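Local coordinates for protein signal recognition particle receptor subunit beta (Mus musculus, PDB 2FH5) that binds GTP as the beta subunit of the signal recognition particle receptor, which helps target nascent secretory proteins to the endoplasmic reticulum membrane, at residues B[9-14]-B[57-62]; B[85-90]-B[122-127]. All coordinates share one frame; numbering follows the deposited sequence.

Interaction 1: residues B[9-14]-B[57-62]; sequences AVLFVG and TLIDLP
V10 and F12 carry the backbone ladder that ties strand 9-13 to its parallel neighbour 57-60. V10 N donates to T57 O (3.1 Å), meeting that oxygen from above the carbonyl plane, and V10 O accepts I59 N. F12 repeats the scheme: its N bonds I59 O at 2.9 Å with an N-H...O angle of 168°, and its O takes L61 N, in the plane of the F12 carbonyl, one residue past the strand. CA-H...O contacts from A9 to T57 O and from L11 to I59 O run beside these bonds. The short strand segments are inclined by 23°.

Apolar contacts fall on both faces of the sheet. On the face of A9, L11 and I59, L11 and I59 lie side by side and point the same way; L11 CD2 rests 3.8 Å from I59 CB, while I59 CD1, at the end of an extended chain (chi2 -179°), reaches A9 CB at 3.8 Å. Where L61 has left the strand, V13 CG1 meets L61 CD1 at 3.8 Å, and F75 of helix 65-75 packs on both I59 and L61. On the face of V10, F12 and L58, the F12 ring passes obliquely by the L58 side chain, CE1 lying 4.1 Å from L58 CD2; that same methyl also approaches V10 CB. I59 O sits in the plane of the ring, at its edge. Helix 20-29 packs here through L27 and F24.

The polar side chain of this face, D60, turns to T21, whose OG1 bonds D60 OD2; T21 is a magnesium ligand. G14 begins the P-loop, and its O accepts from K20 NZ. Two parallel strands leading into the P-loop and into the DxxG motif (D60 to G63) beside the gamma-phosphate are characteristic of Ras-like P-loop GTPases.

Interaction 2: residues B[85-90]-B[122-127]; sequences VVDSAA and CNKQDI. With GTP (guanosine-5'-triphosphate), chain D.
D87 and K124 form a salt bridge, K124 NZ standing 2.7 Å from D87 OD2 and above the carboxylate plane. K124 also donates to D17 O of the P-loop; its extended chain runs across one face of the guanine, CG 3.4 Å above C6 of GTP. D87 OD1 accepts A90 N (2.8 Å), an Asx motif that ties the carboxylate to the turn after its strand.

N123 O is gripped twice by S88: the backbone N at 2.8 Å and OG at 2.7 Å arrive from opposite faces of the carbonyl plane. A chi1 of -54° keeps OG near its own amide, bringing both S88 donors to N123 O. One step back, N123 N bonds V86 O, continuing the parallel pairing of strands 79-87 and 117-123, which helix 91-110 connects as a beta-alpha-beta unit.

Residues 123-126 spell NKQD, the form taken here by the NKxD guanine-specificity motif of GTPases. D126 reads the base with both oxygens, OD1 taking GTP N1 at 2.6 Å and an N-H...O angle of 172°, and OD2 taking N2; S190 OG bonds OD1. N123 ND2 is held by S18 O. A type I turn from K124 to I127 carries D126 to the edge of the base, and Q125 folds back, bent at chi2 (-58°), to donate NE2 to C122 O from above its carbonyl plane.

Packing is sparser. V85 CG1 lies alongside N123 CB, pointing the same way, with L23 of helix 20-29 touching both residues. A89 CB meets I127 CG2 at 3.9 Å, and I127 CG1 approaches GTP N2.

Interactions 1 and 2 lie in one sheet, their centres about 17 Å apart, joined where strand 9-13 neighbours strand 79-87: V13 O and V85 N, 2.8 Å apart, probably form a hydrogen bond, and F12 CD2 packs on V85 CG2 at 4.2 Å. In sequence interaction 1 closes before interaction 2 opens. They serve opposite ends of the same GTP. Interaction 1 reaches the phosphate end, where the D60 side chain comes within about 4 Å of the magnesium ion, whereas 122-127 in interaction 2 recognises guanine. The P-loop bridges them: it starts at G14 in interaction 1, and its D17 and S18 lie against 122-127.

Interaction 1: residues B[9-14]-B[57-62]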
loop_
_atom_site.group_PDB
_atom_site.type_symbol
_atom_site.label_atom_id
_atom_site.label_comp_id
_atom_site.label_asym_id
_atom_site.label_seq_id
_atom_site.Cartn_x
_atom_site.Cartn_y
_atom_site.Cartn_z
ATOM N N ALA B 9 -17.334 7.038 -1.825
ATOM C CA ALA B 9 -16.017 6.543 -1.497
ATOM C C ALA B 9 -15.803 5.931 -0.123
ATOM O O ALA B 9 -16.405 6.348 0.875
ATOM C CB ALA B 9 -15.010 7.657 -1.713
ATOM N N VAL B 10 -14.938 4.917 -0.106
ATOM C CA VAL B 10 -14.525 4.243 1.111
ATOM C C VAL B 10 -13.008 4.465 1.181
ATOM O O VAL B 10 -12.274 4.027 0.306
ATOM C CB VAL B 10 -14.758 2.729 1.073
ATOM C CG1 VAL B 10 -14.313 2.130 2.401
ATOM C CG2 VAL B 10 -16.222 2.423 0.795
ATOM N N LEU B 11 -12.552 5.158 2.216
ATOM C CA LEU B 11 -11.136 5.417 2.395
ATOM C C LEU B 11 -10.429 4.368 3.263
ATOM O O LEU B 11 -10.896 4.042 4.352
ATOM C CB LEU B 11 -10.958 6.794 3.033
ATOM C CG LEU B 11 -11.776 7.905 2.377
ATOM C CD1 LEU B 11 -11.417 9.249 3.031
ATOM C CD2 LEU B 11 -11.516 7.942 0.880
ATOM N N PHE B 12 -9.322 3.817 2.773
ATOM C CA PHE B 12 -8.541 2.862 3.560
ATOM C C PHE B 12 -7.340 3.676 4.066
ATOM O O PHE B 12 -6.578 4.247 3.269
ATOM C CB PHE B 12 -8.065 1.698 2.695
ATOM C CG PHE B 12 -9.153 0.733 2.325
ATOM C CD1 PHE B 12 -10.137 1.084 1.408
ATOM C CD2 PHE B 12 -9.227 -0.515 2.932
ATOM C CE1 PHE B 12 -11.187 0.204 1.103
ATOM C CE2 PHE B 12 -10.273 -1.395 2.631
ATOM C CZ PHE B 12 -11.254 -1.028 1.711
ATOM N N VAL B 13 -7.189 3.754 5.384
ATOM C CA VAL B 13 -6.119 4.534 5.982
ATOM C C VAL B 13 -5.486 3.695 7.066
ATOM O O VAL B 13 -6.088 2.732 7.511
ATOM C CB VAL B 13 -6.663 5.858 6.620
ATOM C CG1 VAL B 13 -7.284 6.777 5.541
ATOM C CG2 VAL B 13 -7.686 5.526 7.700
ATOM N N GLY B 14 -4.280 4.061 7.500
ATOM C CA GLY B 14 -3.588 3.300 8.529
ATOM C C GLY B 14 -2.099 3.498 8.381
ATOM O O GLY B 14 -1.633 4.030 7.353
ATOM N N THR B 57 -16.506 3.397 -4.427
ATOM C CA THR B 57 -15.199 3.722 -4.979
ATOM C C THR B 57 -14.154 3.516 -3.877
ATOM O O THR B 57 -14.047 4.328 -2.969
ATOM C CB THR B 57 -15.103 5.176 -5.452
ATOM O OG1 THR B 57 -15.892 5.338 -6.627
ATOM C CG2 THR B 57 -13.655 5.542 -5.779
ATOM N N LEU B 58 -13.414 2.415 -3.930
ATOM C CA LEU B 58 -12.388 2.186 -2.920
ATOM C C LEU B 58 -11.224 3.121 -3.234
ATOM O O LEU B 58 -10.827 3.250 -4.399
ATOM C CB LEU B 58 -11.904 0.736 -2.956
ATOM C CG LEU B 58 -12.957 -0.380 -2.966
ATOM C CD1 LEU B 58 -12.266 -1.720 -2.795
ATOM C CD2 LEU B 58 -13.965 -0.189 -1.839
ATOM N N ILE B 59 -10.717 3.797 -2.203
ATOM C CA ILE B 59 -9.575 4.702 -2.323
ATOM C C ILE B 59 -8.538 4.303 -1.270
ATOM O O ILE B 59 -8.790 4.394 -0.062
ATOM C CB ILE B 59 -9.968 6.155 -2.076
ATOM C CG1 ILE B 59 -10.970 6.618 -3.131
ATOM C CG2 ILE B 59 -8.742 7.033 -2.088
ATOM C CD1 ILE B 59 -11.389 8.084 -2.942
ATOM N N ASP B 60 -7.382 3.839 -1.739
ATOM C CA ASP B 60 -6.282 3.393 -0.887
ATOM C C ASP B 60 -5.385 4.584 -0.604
ATOM O O ASP B 60 -4.799 5.108 -1.522
ATOM C CB ASP B 60 -5.526 2.276 -1.641
ATOM C CG ASP B 60 -4.160 1.903 -1.013
ATOM O OD1 ASP B 60 -4.016 1.922 0.227
ATOM O OD2 ASP B 60 -3.217 1.561 -1.786
ATOM N N LEU B 61 -5.264 5.009 0.651
ATOM C CA LEU B 61 -4.416 6.180 0.977
ATOM C C LEU B 61 -3.073 5.822 1.614
ATOM O O LEU B 61 -3.006 5.025 2.528
ATOM C CB LEU B 61 -5.164 7.172 1.895
ATOM C CG LEU B 61 -6.495 7.774 1.384
ATOM C CD1 LEU B 61 -7.049 8.794 2.370
ATOM C CD2 LEU B 61 -6.272 8.448 0.035
ATOM N N PRO B 62 -1.978 6.422 1.126
ATOM C CA PRO B 62 -0.645 6.149 1.667
ATOM C C PRO B 62 -0.583 6.367 3.184
ATOM O O PRO B 62 -1.119 7.341 3.697
ATOM C CB PRO B 62 0.241 7.152 0.931
ATOM C CG PRO B 62 -0.494 7.477 -0.292
ATOM C CD PRO B 62 -1.930 7.527 0.157
#

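Interaction 2: residues B[85-90]-B[122-127]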
loop_
_atom_site.group_PDB
_atom_site.type_symbol
_atom_site.label_atom_id
_atom_site.label_comp_id
_atom_site.label_asym_id
_atom_site.label_seq_id
_atom_site.Cartn_x
_atom_site.Cartn_y
_atom_site.Cartn_z
ATOM N N VAL B 85 -7.076 0.495 8.795
ATOM C CA VAL B 85 -6.385 -0.794 8.857
ATOM C C VAL B 85 -5.298 -0.875 9.925
ATOM O O VAL B 85 -4.496 0.034 10.091
ATOM C CB VAL B 85 -5.780 -1.115 7.504
ATOM C CG1 VAL B 85 -5.211 -2.505 7.522
ATOM C CG2 VAL B 85 -6.838 -0.938 6.420
ATOM N N VAL B 86 -5.272 -1.984 10.643
ATOM C CA VAL B 86 -4.306 -2.198 11.719
ATOM C C VAL B 86 -3.527 -3.513 11.570
ATOM O O VAL B 86 -4.120 -4.569 11.354
ATOM C CB VAL B 86 -5.032 -2.238 13.089
ATOM C CG1 VAL B 86 -4.030 -2.457 14.238
ATOM C CG2 VAL B 86 -5.798 -0.963 13.283
ATOM N N ASP B 87 -2.206 -3.449 11.672
ATOM C CA ASP B 87 -1.397 -4.647 11.605
ATOM C C ASP B 87 -1.595 -5.278 12.985
ATOM O O ASP B 87 -1.007 -4.820 13.959
ATOM C CB ASP B 87 0.084 -4.289 11.414
ATOM C CG ASP B 87 0.992 -5.524 11.347
ATOM O OD1 ASP B 87 0.758 -6.467 12.126
ATOM O OD2 ASP B 87 1.949 -5.545 10.528
ATOM N N SER B 88 -2.406 -6.326 13.068
ATOM C CA SER B 88 -2.671 -6.974 14.350
ATOM C C SER B 88 -1.483 -7.693 15.004
ATOM O O SER B 88 -1.443 -7.876 16.227
ATOM C CB SER B 88 -3.848 -7.920 14.171
ATOM O OG SER B 88 -4.944 -7.196 13.623
ATOM N N ALA B 89 -0.505 -8.069 14.190
ATOM C CA ALA B 89 0.690 -8.770 14.676
ATOM C C ALA B 89 1.726 -7.812 15.242
ATOM O O ALA B 89 2.486 -8.179 16.120
ATOM C CB ALA B 89 1.318 -9.597 13.536
ATOM N N ALA B 90 1.774 -6.589 14.726
ATOM C CA ALA B 90 2.743 -5.611 15.208
ATOM C C ALA B 90 2.084 -4.619 16.174
ATOM O O ALA B 90 2.731 -3.681 16.667
ATOM C CB ALA B 90 3.361 -4.849 14.024
ATOM N N CYS B 122 -8.809 -5.138 11.881
ATOM C CA CYS B 122 -7.664 -5.722 12.526
ATOM C C CYS B 122 -7.142 -6.804 11.579
ATOM O O CYS B 122 -7.573 -7.959 11.609
ATOM C CB CYS B 122 -8.104 -6.256 13.885
ATOM S SG CYS B 122 -8.781 -4.921 14.946
ATOM N N ASN B 123 -6.198 -6.380 10.735
ATOM C CA ASN B 123 -5.601 -7.196 9.686
ATOM C C ASN B 123 -4.394 -8.046 10.100
ATOM O O ASN B 123 -3.874 -7.921 11.218
ATOM C CB ASN B 123 -5.273 -6.250 8.524
ATOM C CG ASN B 123 -4.827 -6.965 7.282
ATOM O OD1 ASN B 123 -5.511 -7.937 6.867
ATOM N ND2 ASN B 123 -3.796 -6.526 6.711
ATOM N N LYS B 124 -3.965 -8.913 9.185
ATOM C CA LYS B 124 -2.841 -9.825 9.411
ATOM C C LYS B 124 -3.121 -10.895 10.482
ATOM O O LYS B 124 -2.198 -11.353 11.177
ATOM C CB LYS B 124 -1.575 -9.037 9.775
ATOM C CG LYS B 124 -1.156 -8.018 8.693
ATOM C CD LYS B 124 0.364 -7.768 8.624
ATOM C CE LYS B 124 0.621 -6.600 7.692
ATOM N NZ LYS B 124 1.956 -5.977 7.908
ATOM N N GLN B 125 -4.396 -11.285 10.610
ATOM C CA GLN B 125 -4.821 -12.306 11.573
ATOM C C GLN B 125 -4.180 -13.676 11.298
ATOM O O GLN B 125 -4.013 -14.480 12.222
ATOM C CB GLN B 125 -6.347 -12.450 11.575
ATOM C CG GLN B 125 -7.103 -11.298 12.232
ATOM C CD GLN B 125 -6.698 -11.083 13.684
ATOM O OE1 GLN B 125 -6.645 -12.027 14.463
ATOM N NE2 GLN B 125 -6.416 -9.838 14.048
ATOM N N ASP B 126 -3.818 -13.932 10.037
ATOM C CA ASP B 126 -3.175 -15.182 9.641
ATOM C C ASP B 126 -1.828 -15.399 10.351
ATOM O O ASP B 126 -1.310 -16.514 10.373
ATOM C CB ASP B 126 -2.934 -15.196 8.135
ATOM C CG ASP B 126 -2.041 -14.041 7.680
ATOM O OD1 ASP B 126 -2.506 -12.881 7.655
ATOM O OD2 ASP B 126 -0.865 -14.288 7.367
ATOM N N ILE B 127 -1.244 -14.342 10.908
ATOM C CA ILE B 127 0.030 -14.481 11.614
ATOM C C ILE B 127 -0.285 -14.916 13.041
ATOM O O ILE B 127 -1.187 -14.372 13.681
ATOM C CB ILE B 127 0.816 -13.148 11.599
ATOM C CG1 ILE B 127 1.245 -12.826 10.160
ATOM C CG2 ILE B 127 2.039 -13.235 12.498
ATOM C CD1 ILE B 127 1.846 -11.453 10.008
HETATM P PG GTP D . 1.757 1.829 2.892
HETATM O O1G GTP D . 3.120 2.091 3.317
HETATM O O2G GTP D . 1.579 1.904 1.411
HETATM O O3G GTP D . 0.768 2.759 3.628
HETATM O O3B GTP D . 1.529 0.184 3.360
HETATM P PB GTP D . 0.262 -0.651 3.150
HETATM O O1B GTP D . -0.638 -0.539 4.338
HETATM O O2B GTP D . -0.476 -0.350 1.861
HETATM O O3A GTP D . 0.917 -2.108 3.164
HETATM P PA GTP D . 0.855 -3.247 2.078
HETATM O O1A GTP D . -0.479 -3.509 1.637
HETATM O O2A GTP D . 1.789 -2.933 0.943
HETATM O "O5'" GTP D . 1.333 -4.438 3.006
HETATM C "C5'" GTP D . 2.640 -4.382 3.551
HETATM C "C4'" GTP D . 3.214 -5.796 3.632
HETATM O "O4'" GTP D . 2.399 -6.637 4.477
HETATM C "C3'" GTP D . 3.264 -6.531 2.288
HETATM O "O3'" GTP D . 4.482 -7.320 2.175
HETATM C "C2'" GTP D . 2.031 -7.387 2.321
HETATM O "O2'" GTP D . 2.017 -8.491 1.392
HETATM C "C1'" GTP D . 1.916 -7.790 3.791
HETATM N N9 GTP D . 0.557 -8.010 4.254
HETATM C C8 GTP D . -0.541 -7.170 4.038
HETATM N N7 GTP D . -1.631 -7.677 4.608
HETATM C C5 GTP D . -1.240 -8.887 5.221
HETATM C C6 GTP D . -1.924 -9.861 5.971
HETATM O O6 GTP D . -3.091 -9.906 6.307
HETATM N N1 GTP D . -1.174 -10.978 6.430
HETATM C C2 GTP D . 0.174 -11.138 6.168
HETATM N N2 GTP D . 0.811 -12.250 6.629
HETATM N N3 GTP D . 0.830 -10.189 5.449
HETATM C C4 GTP D . 0.122 -9.086 4.984
#